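Local coordinates for protein citrate synthase (Pyrobaculum aerophilum, PDB 2IBP) that probably catalyses the condensation of oxaloacetate with acetyl-CoA and water to citrate and CoA, the entry step of the tricarboxylic acid cycle, working as a homodimer, at residues Ile36-Gly41 with Ile45-Gly50; Lys43-Leu46 with Tyr51-Glu54; His211-Val216 with Val376-Glu381. All blocks are in the same frame, centred on the assembly; numbering follows the deposited sequence. Where two conformers were deposited one is given.

Contact 1 of 3, residues Ile36-Gly41 with Ile45-Gly50; sequences ISDIDG and ILWYRG
D38 faces W47 and D40 faces I45 as hydrogen-bonded pairs of an antiparallel beta hairpin, with S37-Y48 and I39-L46 as the non-hydrogen-bonded pairs between and beside them. The axes of strand segments 37-40 and 45-48 come within 4.7 Å and run antiparallel at 170°. W47 N reaches D38 O at 2.9 Å in an almost straight bond, and W47 O takes D38 N in return; D40 and I45 exchange a second such pair. Past the last bridge R49 N still bonds I36 O at 2.8 Å, although it comes in from above the carbonyl plane.

Side-chain packing differs on the two faces. On the D38, D40, I45 and W47 face, the CZ3 corner of the indole meets D40 CB edge-on at 3.8 Å, while I45 CG2 lies over one ring face near its rim. The D38 carboxylate runs alongside the indole, their planes 20° apart. On the other face I39 CG1 touches L46 CD1 at 3.7 Å.

The R49 guanidinium is laid over I36, with CG1 of I36 3.7 Å above the centre of its plane; a bend at chi2 (-67°) turns the chain back over that residue. A serine in place of R49 would probably uncover this flank of I36 and deprive I69 O of the R49 NH2 donor.

Y48 and I36 pack against helix 62-71, I36 also against helix 363-382, and L46 and Y48 against helix 53-59. The W47 side faces the second subunit, where H399 and D400 of that chain bond D38 OD2 and W47 NE1.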
loop_
_atom_site.group_PDB
_atom_site.type_symbol
_atom_site.label_atom_id
_atom_site.label_comp_id
_atom_site.label_asym_id
_atom_site.label_seq_id
_atom_site.Cartn_x
_atom_site.Cartn_y
_atom_site.Cartn_z
ATOM N N ILE A 36 19.227 -4.251 -8.314
ATOM C CA ILE A 36 19.104 -2.819 -8.063
ATOM C C ILE A 36 20.128 -2.286 -7.082
ATOM O O ILE A 36 20.859 -1.366 -7.405
ATOM C CB ILE A 36 17.672 -2.421 -7.641
ATOM C CG1 ILE A 36 16.702 -2.787 -8.769
ATOM C CG2 ILE A 36 17.598 -0.922 -7.360
ATOM C CD1 ILE A 36 15.227 -2.607 -8.455
ATOM N N SER A 37 20.166 -2.855 -5.883
ATOM C CA SER A 37 21.137 -2.410 -4.890
ATOM C C SER A 37 21.548 -3.565 -4.004
ATOM O O SER A 37 20.855 -4.581 -3.917
ATOM C CB SER A 37 20.579 -1.269 -4.030
ATOM O OG SER A 37 19.459 -1.717 -3.256
ATOM N N ASP A 38 22.684 -3.403 -3.346
ATOM C CA ASP A 38 23.198 -4.430 -2.470
ATOM C C ASP A 38 23.930 -3.768 -1.344
ATOM O O ASP A 38 24.539 -2.722 -1.539
ATOM C CB ASP A 38 24.175 -5.340 -3.213
ATOM C CG ASP A 38 24.498 -6.613 -2.440
ATOM O OD1 ASP A 38 23.631 -7.090 -1.673
ATOM O OD2 ASP A 38 25.614 -7.149 -2.599
ATOM N N ILE A 39 23.844 -4.379 -0.168
ATOM C CA ILE A 39 24.555 -3.884 0.996
ATOM C C ILE A 39 25.416 -4.979 1.574
ATOM O O ILE A 39 24.955 -6.120 1.724
ATOM C CB ILE A 39 23.595 -3.485 2.113
ATOM C CG1 ILE A 39 22.679 -2.348 1.674
ATOM C CG2 ILE A 39 24.374 -3.082 3.370
ATOM C CD1 ILE A 39 21.491 -2.173 2.590
ATOM N N ASP A 40 26.678 -4.652 1.820
ATOM C CA ASP A 40 27.556 -5.528 2.588
ATOM C C ASP A 40 27.610 -4.871 3.966
ATOM O O ASP A 40 28.317 -3.885 4.167
ATOM C CB ASP A 40 28.947 -5.653 1.995
ATOM C CG ASP A 40 29.836 -6.592 2.798
ATOM O OD1 ASP A 40 29.652 -6.692 4.033
ATOM O OD2 ASP A 40 30.708 -7.251 2.188
ATOM N N GLY A 41 26.800 -5.389 4.881
ATOM C CA GLY A 41 26.698 -4.833 6.221
ATOM C C GLY A 41 27.954 -4.952 7.062
ATOM O O GLY A 41 28.230 -4.087 7.890
ATOM N N ILE A 45 29.439 -1.352 2.912
ATOM C CA ILE A 45 29.477 -0.992 1.504
ATOM C C ILE A 45 28.063 -1.065 0.938
ATOM O O ILE A 45 27.293 -1.980 1.252
ATOM C CB ILE A 45 30.362 -1.975 0.699
ATOM C CG1 ILE A 45 31.772 -2.048 1.289
ATOM C CG2 ILE A 45 30.439 -1.550 -0.757
ATOM C CD1 ILE A 45 32.614 -3.166 0.692
ATOM N N LEU A 46 27.736 -0.087 0.106
ATOM C CA LEU A 46 26.451 -0.025 -0.565
ATOM C C LEU A 46 26.728 0.135 -2.048
ATOM O O LEU A 46 27.572 0.950 -2.429
ATOM C CB LEU A 46 25.668 1.194 -0.077
ATOM C CG LEU A 46 24.379 1.544 -0.814
ATOM C CD1 LEU A 46 23.332 0.394 -0.781
ATOM C CD2 LEU A 46 23.793 2.820 -0.253
ATOM N N TRP A 47 26.058 -0.670 -2.867
ATOM C CA TRP A 47 26.159 -0.541 -4.329
ATOM C C TRP A 47 24.799 -0.266 -4.941
ATOM O O TRP A 47 23.794 -0.816 -4.493
ATOM C CB TRP A 47 26.635 -1.837 -4.992
ATOM C CG TRP A 47 28.016 -2.313 -4.670
ATOM C CD1 TRP A 47 29.149 -2.116 -5.414
ATOM C CD2 TRP A 47 28.391 -3.169 -3.596
ATOM N NE1 TRP A 47 30.214 -2.746 -4.828
ATOM C CE2 TRP A 47 29.770 -3.428 -3.726
ATOM C CE3 TRP A 47 27.701 -3.724 -2.512
ATOM C CZ2 TRP A 47 30.467 -4.247 -2.828
ATOM C CZ3 TRP A 47 28.391 -4.551 -1.636
ATOM C CH2 TRP A 47 29.765 -4.785 -1.789
ATOM N N TYR A 48 24.784 0.553 -5.994
ATOM C CA TYR A 48 23.608 0.718 -6.834
ATOM C C TYR A 48 23.990 0.175 -8.210
ATOM O O TYR A 48 24.903 0.699 -8.851
ATOM C CB TYR A 48 23.209 2.165 -7.044
ATOM C CG TYR A 48 22.771 2.925 -5.832
ATOM C CD1 TYR A 48 22.191 2.293 -4.752
ATOM C CD2 TYR A 48 22.730 4.295 -5.873
ATOM C CE1 TYR A 48 21.721 3.029 -3.667
ATOM C CE2 TYR A 48 22.208 5.030 -4.828
ATOM C CZ TYR A 48 21.702 4.386 -3.735
ATOM O OH TYR A 48 21.197 5.098 -2.667
ATOM N N ARG A 49 23.304 -0.864 -8.657
ATOM C CA ARG A 49 23.550 -1.414 -9.992
ATOM C C ARG A 49 25.048 -1.699 -10.222
ATOM O O ARG A 49 25.572 -1.487 -11.328
ATOM C CB ARG A 49 23.020 -0.459 -11.058
ATOM C CG ARG A 49 21.528 -0.180 -11.005
ATOM C CD ARG A 49 20.705 -1.385 -11.329
ATOM N NE ARG A 49 19.327 -1.016 -11.642
ATOM C CZ ARG A 49 18.399 -1.879 -12.040
ATOM N NH1 ARG A 49 18.690 -3.170 -12.119
ATOM N NH2 ARG A 49 17.196 -1.457 -12.361
ATOM N N GLY A 50 25.722 -2.189 -9.190
ATOM C CA GLY A 50 27.144 -2.540 -9.281
ATOM C C GLY A 50 28.146 -1.453 -8.930
ATOM O O GLY A 50 29.330 -1.732 -8.823
#

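Contact 2 of 3, residues Lys43-Leu46 with Tyr51-Glu54; sequences KGIL and YRIE
In one of its two conformers, the guanidinium of R52 has I45 over one face: CG1 of the isoleucine is 4.1 Å from NH1, and its CG2 comes to 3.7 Å from NE. At the edge of the same group, in its plane, sits a water that accepts a weak hydrogen bond from NH1. This is the turn from a beta hairpin into a helix: strand 45-48 doubles back into the short strand 51-52, and R52, at the N-cap position, leads directly into helix 53-59. At the other end of strand 45-48, G44 and I45 together face D40 as a G1 beta bulge, and the positive phi of G44 (73°) is one that glycine readily adopts.

The backbone link is I53 N to L46 O, 2.9 Å long and tilted somewhat from the carbonyl plane, with R52 CA making a longer CA-H...O contact to the same oxygen. Beside it the two apolar side chains meet, L46 CB lying 4.0 Å from I53 CG2. P297 of helix 297-313 touches both of them, and I53 also reaches I209 and L210 of helix 198-210.

In that same R52 conformer, E54 curls back toward the arginine, forming a long salt bridge from OE1 to NE with poor hydrogen-bond geometry. Its other oxygen completes a water bridge between the segments: the water donates to G44 O at 2.7 Å and to E54 OE2 at 2.6 Å.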
loop_
_atom_site.group_PDB
_atom_site.type_symbol
_atom_site.label_atom_id
_atom_site.label_comp_id
_atom_site.label_asym_id
_atom_site.label_seq_id
_atom_site.Cartn_x
_atom_site.Cartn_y
_atom_site.Cartn_z
ATOM N N LYS A 43 31.168 -4.972 5.961
ATOM C CA LYS A 43 32.189 -4.047 5.488
ATOM C C LYS A 43 31.687 -2.602 5.353
ATOM O O LYS A 43 32.484 -1.680 5.211
ATOM C CB LYS A 43 32.779 -4.527 4.164
ATOM C CG LYS A 43 33.497 -5.865 4.275
ATOM C CD LYS A 43 34.172 -6.255 2.980
ATOM C CE LYS A 43 34.961 -7.547 3.148
ATOM N NZ LYS A 43 34.085 -8.673 3.553
ATOM N N GLY A 44 30.375 -2.407 5.402
ATOM C CA GLY A 44 29.803 -1.069 5.279
ATOM C C GLY A 44 29.894 -0.538 3.867
ATOM O O GLY A 44 30.358 0.571 3.641
ATOM N N ILE A 45 29.439 -1.352 2.912
ATOM C CA ILE A 45 29.477 -0.992 1.504
ATOM C C ILE A 45 28.063 -1.065 0.938
ATOM O O ILE A 45 27.293 -1.980 1.252
ATOM C CB ILE A 45 30.362 -1.975 0.699
ATOM C CG1 ILE A 45 31.772 -2.048 1.289
ATOM C CG2 ILE A 45 30.439 -1.550 -0.757
ATOM C CD1 ILE A 45 32.614 -3.166 0.692
ATOM N N LEU A 46 27.736 -0.087 0.106
ATOM C CA LEU A 46 26.451 -0.025 -0.565
ATOM C C LEU A 46 26.728 0.135 -2.048
ATOM O O LEU A 46 27.572 0.950 -2.429
ATOM C CB LEU A 46 25.668 1.194 -0.077
ATOM C CG LEU A 46 24.379 1.544 -0.814
ATOM C CD1 LEU A 46 23.332 0.394 -0.781
ATOM C CD2 LEU A 46 23.793 2.820 -0.253
ATOM N N TYR A 51 27.680 -0.208 -8.810
ATOM C CA TYR A 51 28.557 0.923 -8.468
ATOM C C TYR A 51 28.530 1.288 -6.999
ATOM O O TYR A 51 27.461 1.440 -6.417
ATOM C CB TYR A 51 28.165 2.159 -9.279
ATOM C CG TYR A 51 28.344 1.985 -10.755
ATOM C CD1 TYR A 51 29.547 2.303 -11.360
ATOM C CD2 TYR A 51 27.333 1.468 -11.542
ATOM C CE1 TYR A 51 29.721 2.147 -12.714
ATOM C CE2 TYR A 51 27.496 1.306 -12.901
ATOM C CZ TYR A 51 28.705 1.631 -13.471
ATOM O OH TYR A 51 28.903 1.478 -14.824
ATOM N N ARG A 52 29.701 1.458 -6.384
ATOM C CA ARG A 52 29.761 1.839 -4.979
ATOM C C ARG A 52 29.183 3.229 -4.764
ATOM O O ARG A 52 29.399 4.141 -5.570
ATOM C CB ARG A 52 31.199 1.792 -4.460
ATOM C CG ARG A 52 31.752 0.387 -4.360
ATOM C CD ARG A 52 33.073 0.340 -3.617
ATOM N NE ARG A 52 32.942 0.796 -2.237
ATOM C CZ ARG A 52 33.936 0.798 -1.354
ATOM N NH1 ARG A 52 33.726 1.256 -0.131
ATOM N NH2 ARG A 52 35.141 0.359 -1.698
ATOM N N ILE A 53 28.449 3.386 -3.668
ATOM C CA ILE A 53 27.844 4.665 -3.356
ATOM C C ILE A 53 28.870 5.786 -3.242
ATOM O O ILE A 53 28.573 6.921 -3.637
ATOM C CB ILE A 53 26.970 4.607 -2.078
ATOM C CG1 ILE A 53 26.034 5.815 -2.005
ATOM C CG2 ILE A 53 27.843 4.477 -0.824
ATOM C CD1 ILE A 53 25.013 5.858 -3.110
ATOM N N GLU A 54 30.056 5.497 -2.711
ATOM C CA GLU A 54 31.099 6.537 -2.619
ATOM C C GLU A 54 31.404 7.133 -3.993
ATOM O O GLU A 54 31.558 8.350 -4.139
ATOM C CB GLU A 54 32.410 5.991 -2.042
ATOM C CG GLU A 54 32.363 5.640 -0.594
ATOM C CD GLU A 54 31.718 4.301 -0.326
ATOM O OE1 GLU A 54 31.453 3.530 -1.293
ATOM O OE2 GLU A 54 31.535 4.005 0.872
HETATM O O HOH W 1 32.227 1.824 2.118
#

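Contact 3 of 3, residues His211-Val216 with Val376-Glu381; sequences HADHEV and VAHVLE
H378 reaches from its helix to D213 in the 211-216 loop, and their polar ends carry most of this contact, a buried histidine-carboxylate hydrogen bond that ties the loop to helix 363-382. The imidazole and the carboxylate approach from opposite directions. NE2 donates to D213 OD2 at 2.9 Å, with an angle of 156° at the hydrogen, and meets the oxygen on its syn side, 20° out of the carboxylate plane. Seen from the histidine the acceptor is close to the ring plane, so the bond leaves the imidazole edge much as an N-H should, even though the two flat groups are turned 39° apart. D213 OD1 lies 3.2 Å from the same nitrogen. With CG of D213 anti to the backbone N, the carboxylate extends from the loop to meet the ring.

Both partners have a second grip. D213 OD2 also bonds the hydroxyl of S37, and ND1 of H378 bonds K32 NZ, so each ring nitrogen has a polar partner and the rotation of the ring is probably fixed. As a charged lysine would donate, ND1 is probably the acceptor, consistent with NE2 carrying the proton given to D213. The buried carboxylate is probably steadied as an anion by the S37 hydroxyl and H378 NE2.

Apolar and backbone contacts are slighter. V216 CG2 approaches CE1 of the ring obliquely at 4.1 Å, and E215 O is 3.5 Å from NE2.

The loop leads from helix 198-210 to helix 218-227, and its partner lies near the C-terminal end of helix 363-382. I36 packs against both D213 and H378. V376 and L380 turn to helix 141-169, A212 and A377 touch I69 of helix 62-71, and V216 meets P391 of the second subunit.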
loop_
_atom_site.group_PDB
_atom_site.type_symbol
_atom_site.label_atom_id
_atom_site.label_comp_id
_atom_site.label_asym_id
_atom_site.label_seq_id
_atom_site.Cartn_x
_atom_site.Cartn_y
_atom_site.Cartn_z
ATOM N N HIS A 211 19.935 8.207 -0.635
ATOM C CA HIS A 211 18.768 7.473 -0.153
ATOM C C HIS A 211 17.937 6.862 -1.259
ATOM O O HIS A 211 16.850 6.349 -1.000
ATOM C CB HIS A 211 17.926 8.410 0.716
ATOM C CG HIS A 211 18.653 8.865 1.949
ATOM N ND1 HIS A 211 19.618 9.849 1.916
ATOM C CD2 HIS A 211 18.606 8.424 3.232
ATOM C CE1 HIS A 211 20.154 9.978 3.121
ATOM N NE2 HIS A 211 19.542 9.138 3.943
ATOM N N ALA A 212 18.475 6.851 -2.481
ATOM C CA ALA A 212 17.731 6.401 -3.659
ATOM C C ALA A 212 17.210 4.970 -3.590
ATOM O O ALA A 212 16.116 4.688 -4.110
ATOM C CB ALA A 212 18.545 6.622 -4.907
ATOM N N ASP A 213 17.998 4.067 -3.013
ATOM C CA ASP A 213 17.524 2.696 -2.798
ATOM C C ASP A 213 18.280 2.069 -1.654
ATOM O O ASP A 213 19.419 2.454 -1.366
ATOM C CB ASP A 213 17.648 1.810 -4.032
ATOM C CG ASP A 213 16.728 0.600 -3.946
ATOM O OD1 ASP A 213 15.520 0.810 -3.712
ATOM O OD2 ASP A 213 17.200 -0.556 -4.057
ATOM N N HIS A 214 17.643 1.134 -0.960
ATOM C CA HIS A 214 18.308 0.478 0.137
ATOM C C HIS A 214 17.598 -0.830 0.418
ATOM O O HIS A 214 16.804 -0.923 1.344
ATOM C CB HIS A 214 18.348 1.412 1.349
ATOM C CG HIS A 214 19.561 1.239 2.214
ATOM N ND1 HIS A 214 19.497 0.755 3.503
ATOM C CD2 HIS A 214 20.878 1.412 1.945
ATOM C CE1 HIS A 214 20.718 0.706 4.012
ATOM N NE2 HIS A 214 21.572 1.118 3.095
ATOM N N GLU A 215 17.816 -1.775 -0.495
ATOM C CA GLU A 215 17.201 -3.091 -0.442
ATOM C C GLU A 215 15.675 -3.026 -0.354
ATOM O O GLU A 215 15.077 -2.293 -1.135
ATOM C CB GLU A 215 17.887 -3.986 0.586
ATOM C CG GLU A 215 19.346 -4.237 0.144
ATOM C CD GLU A 215 20.134 -5.190 1.015
ATOM O OE1 GLU A 215 19.757 -5.443 2.184
ATOM O OE2 GLU A 215 21.188 -5.641 0.526
ATOM N N VAL A 216 15.038 -3.822 0.512
ATOM C CA VAL A 216 13.578 -3.919 0.477
ATOM C C VAL A 216 12.874 -3.686 1.813
ATOM O O VAL A 216 12.377 -4.637 2.454
ATOM C CB VAL A 216 13.108 -5.282 -0.106
ATOM C CG1 VAL A 216 11.613 -5.206 -0.435
ATOM C CG2 VAL A 216 13.885 -5.630 -1.361
ATOM N N VAL A 376 10.091 2.664 -7.984
ATOM C CA VAL A 376 9.663 2.384 -9.364
ATOM C C VAL A 376 10.581 1.347 -10.041
ATOM O O VAL A 376 10.098 0.442 -10.742
ATOM C CB VAL A 376 9.423 3.646 -10.206
ATOM C CG1 VAL A 376 8.337 4.494 -9.562
ATOM C CG2 VAL A 376 10.721 4.455 -10.376
ATOM N N ALA A 377 11.884 1.427 -9.794
ATOM C CA ALA A 377 12.820 0.443 -10.363
ATOM C C ALA A 377 12.469 -0.951 -9.855
ATOM O O ALA A 377 12.524 -1.940 -10.588
ATOM C CB ALA A 377 14.266 0.781 -9.996
ATOM N N HIS A 378 12.156 -1.039 -8.562
ATOM C CA HIS A 378 11.821 -2.328 -7.958
ATOM C C HIS A 378 10.541 -2.901 -8.540
ATOM O O HIS A 378 10.484 -4.079 -8.826
ATOM C CB HIS A 378 11.711 -2.223 -6.448
ATOM C CG HIS A 378 13.012 -2.392 -5.737
ATOM N ND1 HIS A 378 13.539 -3.630 -5.431
ATOM C CD2 HIS A 378 13.870 -1.482 -5.214
ATOM C CE1 HIS A 378 14.678 -3.474 -4.785
ATOM N NE2 HIS A 378 14.911 -2.181 -4.656
ATOM N N VAL A 379 9.551 -2.044 -8.760
ATOM C CA VAL A 379 8.291 -2.478 -9.375
ATOM C C VAL A 379 8.543 -3.018 -10.779
ATOM O O VAL A 379 8.130 -4.133 -11.115
ATOM C CB VAL A 379 7.248 -1.366 -9.423
ATOM C CG1 VAL A 379 6.088 -1.751 -10.367
ATOM C CG2 VAL A 379 6.751 -1.090 -8.000
ATOM N N LEU A 380 9.253 -2.242 -11.591
ATOM C CA LEU A 380 9.537 -2.665 -12.955
ATOM C C LEU A 380 10.313 -3.970 -12.969
ATOM O O LEU A 380 10.056 -4.837 -13.809
ATOM C CB LEU A 380 10.258 -1.573 -13.727
ATOM C CG LEU A 380 9.422 -0.300 -13.874
ATOM C CD1 LEU A 380 10.215 0.789 -14.564
ATOM C CD2 LEU A 380 8.109 -0.534 -14.589
ATOM N N GLU A 381 11.243 -4.125 -12.041
ATOM C CA GLU A 381 11.992 -5.359 -11.942
ATOM C C GLU A 381 11.072 -6.539 -11.630
ATOM O O GLU A 381 11.149 -7.583 -12.265
ATOM C CB GLU A 381 13.077 -5.243 -10.881
ATOM C CG GLU A 381 13.931 -6.470 -10.754
ATOM C CD GLU A 381 15.055 -6.270 -9.782
ATOM O OE1 GLU A 381 14.762 -6.097 -8.578
ATOM O OE2 GLU A 381 16.230 -6.302 -10.225
#

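How the contacts relate
Contacts 1 and 2 belong to one small antiparallel sheet and share I45 and L46 on its middle strand, 45-48; both lie partly at the border with the second subunit. Contact 1, partly buried, is chiefly a ladder of backbone bonds, whereas contact 2, which is buried, has a single one, eked out by apolar packing, a water and an arginine-glutamate pair. Contact 3 is also buried, nearer the centre of the chain, and rests on one side-chain bond between parts 160 residues apart. Contact 1 meets it through strand 37-40, with a probable hydrogen bond from I39 N to E215 OE2; contact 2 merely brushes it, L46 CD1 lying 3.8 Å from H214 CD2.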